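Local coordinates for protein endoglucanase (Uncultured bacterium, PDB 3X17) that probably hydrolyses internal beta-1,4-glucosidic bonds of cellulose as a family 9 endoglucanase, with an (alpha/alpha)6 barrel preceded by an Ig-like domain, at residues Asp386-Gly391 against Arg401-Ile406. Residues are numbered along the deposited sequence; the frame is centred on the assembly and turned at random.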
loop_
_atom_site.group_PDB
_atom_site.type_symbol
_atom_site.label_atom_id
_atom_site.label_comp_id
_atom_site.label_asym_id
_atom_site.label_seq_id
_atom_site.Cartn_x
_atom_site.Cartn_y
_atom_site.Cartn_z
ATOM N N ASP A 386 17.815 -2.355 -2.197
ATOM C CA ASP A 386 18.537 -2.804 -1.006
ATOM C C ASP A 386 19.953 -3.234 -1.373
ATOM O O ASP A 386 20.909 -2.959 -0.646
ATOM C CB ASP A 386 17.807 -3.956 -0.311
ATOM C CG ASP A 386 16.692 -3.468 0.592
ATOM O OD1 ASP A 386 16.554 -2.225 0.731
ATOM O OD2 ASP A 386 15.906 -4.305 1.095
ATOM N N TYR A 387 20.092 -3.875 -2.523
ATOM C CA TYR A 387 21.409 -4.117 -3.090
ATOM C C TYR A 387 22.272 -2.832 -3.255
ATOM O O TYR A 387 23.376 -2.749 -2.715
ATOM C CB TYR A 387 21.284 -4.814 -4.438
ATOM C CG TYR A 387 22.624 -5.282 -4.994
ATOM C CD1 TYR A 387 23.592 -4.358 -5.410
ATOM C CD2 TYR A 387 22.885 -6.637 -5.173
ATOM C CE1 TYR A 387 24.802 -4.776 -5.958
ATOM C CE2 TYR A 387 24.084 -7.072 -5.732
ATOM C CZ TYR A 387 25.053 -6.139 -6.098
ATOM O OH TYR A 387 26.259 -6.585 -6.624
ATOM N N VAL A 388 21.750 -1.855 -4.007
ATOM C CA VAL A 388 22.385 -0.552 -4.178
ATOM C C VAL A 388 22.695 0.148 -2.839
ATOM O O VAL A 388 23.833 0.562 -2.616
ATOM C CB VAL A 388 21.568 0.381 -5.162
ATOM C CG1 VAL A 388 22.125 1.792 -5.153
ATOM C CG2 VAL A 388 21.600 -0.182 -6.614
ATOM N N THR A 389 21.727 0.223 -1.922
ATOM C CA THR A 389 21.913 1.038 -0.710
ATOM C C THR A 389 22.504 0.318 0.490
ATOM O O THR A 389 22.921 0.964 1.441
ATOM C CB THR A 389 20.653 1.741 -0.269
ATOM O OG1 THR A 389 19.642 0.760 0.066
ATOM C CG2 THR A 389 20.161 2.668 -1.404
ATOM N N LEU A 390 22.423 -1.005 0.504
ATOM C CA LEU A 390 22.750 -1.752 1.726
ATOM C C LEU A 390 23.776 -2.855 1.486
ATOM O O LEU A 390 24.440 -3.276 2.422
ATOM C CB LEU A 390 21.498 -2.349 2.365
ATOM C CG LEU A 390 20.759 -1.615 3.482
ATOM C CD1 LEU A 390 21.091 -0.147 3.589
ATOM C CD2 LEU A 390 19.242 -1.853 3.408
ATOM N N GLY A 391 23.948 -3.258 0.224
ATOM C CA GLY A 391 24.875 -4.326 -0.131
ATOM C C GLY A 391 26.319 -3.911 0.078
ATOM O O GLY A 391 26.740 -2.859 -0.396
ATOM N N ARG A 401 24.168 -1.157 -12.979
ATOM C CA ARG A 401 22.933 -1.518 -13.689
ATOM C C ARG A 401 21.678 -1.296 -12.837
ATOM O O ARG A 401 20.702 -0.696 -13.290
ATOM C CB ARG A 401 22.998 -2.960 -14.224
ATOM C CG ARG A 401 23.880 -3.057 -15.463
ATOM C CD ARG A 401 24.310 -4.482 -15.708
ATOM N NE ARG A 401 23.169 -5.316 -16.075
ATOM C CZ ARG A 401 23.214 -6.636 -16.152
ATOM N NH1 ARG A 401 24.362 -7.269 -15.914
ATOM N NH2 ARG A 401 22.115 -7.320 -16.454
ATOM N N LEU A 402 21.761 -1.671 -11.568
ATOM C CA LEU A 402 20.646 -1.500 -10.648
ATOM C C LEU A 402 20.295 -0.030 -10.480
ATOM O O LEU A 402 19.117 0.346 -10.550
ATOM C CB LEU A 402 20.978 -2.140 -9.296
ATOM C CG LEU A 402 21.264 -3.649 -9.362
ATOM C CD1 LEU A 402 21.594 -4.234 -8.001
ATOM C CD2 LEU A 402 20.139 -4.415 -10.051
ATOM N N VAL A 403 21.324 0.812 -10.373
ATOM C CA VAL A 403 21.116 2.241 -10.155
ATOM C C VAL A 403 20.375 2.829 -11.347
ATOM O O VAL A 403 19.357 3.511 -11.186
ATOM C CB VAL A 403 22.458 3.016 -9.884
ATOM C CG1 VAL A 403 22.251 4.508 -10.046
ATOM C CG2 VAL A 403 22.970 2.748 -8.458
ATOM N N GLN A 404 20.920 2.595 -12.540
ATOM C CA GLN A 404 20.318 3.069 -13.787
ATOM C C GLN A 404 18.828 2.665 -13.937
ATOM O O GLN A 404 17.995 3.473 -14.362
ATOM C CB GLN A 404 21.142 2.541 -14.974
ATOM C CG GLN A 404 20.406 2.587 -16.313
ATOM C CD GLN A 404 20.128 1.209 -16.910
ATOM O OE1 GLN A 404 19.411 1.098 -17.916
ATOM N NE2 GLN A 404 20.696 0.155 -16.306
ATOM N N ARG A 405 18.494 1.412 -13.616
ATOM C CA ARG A 405 17.098 0.989 -13.623
ATOM C C ARG A 405 16.240 1.729 -12.600
ATOM O O ARG A 405 15.120 2.147 -12.908
ATOM C CB ARG A 405 16.985 -0.526 -13.486
ATOM C CG ARG A 405 17.815 -1.251 -14.523
ATOM C CD ARG A 405 17.076 -2.395 -15.158
ATOM N NE ARG A 405 17.253 -2.416 -16.607
ATOM C CZ ARG A 405 18.277 -2.977 -17.256
ATOM N NH1 ARG A 405 19.290 -3.553 -16.597
ATOM N NH2 ARG A 405 18.294 -2.948 -18.587
ATOM N N ILE A 406 16.804 2.006 -11.430
ATOM C CA ILE A 406 16.064 2.751 -10.416
ATOM C C ILE A 406 15.723 4.164 -10.905
ATOM O O ILE A 406 14.582 4.631 -10.753
ATOM C CB ILE A 406 16.828 2.796 -9.080
ATOM C CG1 ILE A 406 16.869 1.402 -8.457
ATOM C CG2 ILE A 406 16.174 3.789 -8.112
ATOM C CD1 ILE A 406 17.751 1.283 -7.211
#
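Leu-402 sets one methyl, CD1, over a face of the Tyr-387 ring: it lies 3.6 Å from the ring centroid and 29° off the normal, which meets the geometry of a CH-pi contact. The methyl is displaced toward the rim at the CB end, where Tyr-387 CG and CD1 are its nearest ring atoms. With CG of Tyr-387 anti to the backbone N (chi1 -172°), the ring is carried across the path of the leucine side chain at about a right angle. A hydrogen bond to the backbone N of Asp-395, in the turn between the two helices, tethers the hydroxyl at the far end of the ring. Replaced by an alanine, Tyr-387 would probably no longer give Leu-402 CD1 an aromatic face, and Asp-395 N would lose its hydroxyl partner.

Packing is also tight beside this pair, where Val-388 CG2 presses to 3.4 Å from Leu-402 CB, slightly closer than ordinary van der Waals contact. The partly exposed side is the edge where Val-388 CG1 meets Val-403 CG2, although these methyls still touch at 3.5 Å. On the buried side the fit is looser, with Ile-406 CD1 4.2 Å from Val-388 CG2. All the contacts between the segments are carbon to carbon, one of them CH-pi.

The axes of the segments 386-390 and 401-406 come within 9.6 Å, with 114° between their N-to-C directions: helices 381-390 and 396-418 are consecutive, joined by a short turn and crossing steeply within the catalytic (alpha/alpha)6 barrel domain. Leu-452 of helix 435-452 touches both Val-388 and Ile-406, while Trp-348 of helix 337-351 meets the Tyr-387 ring.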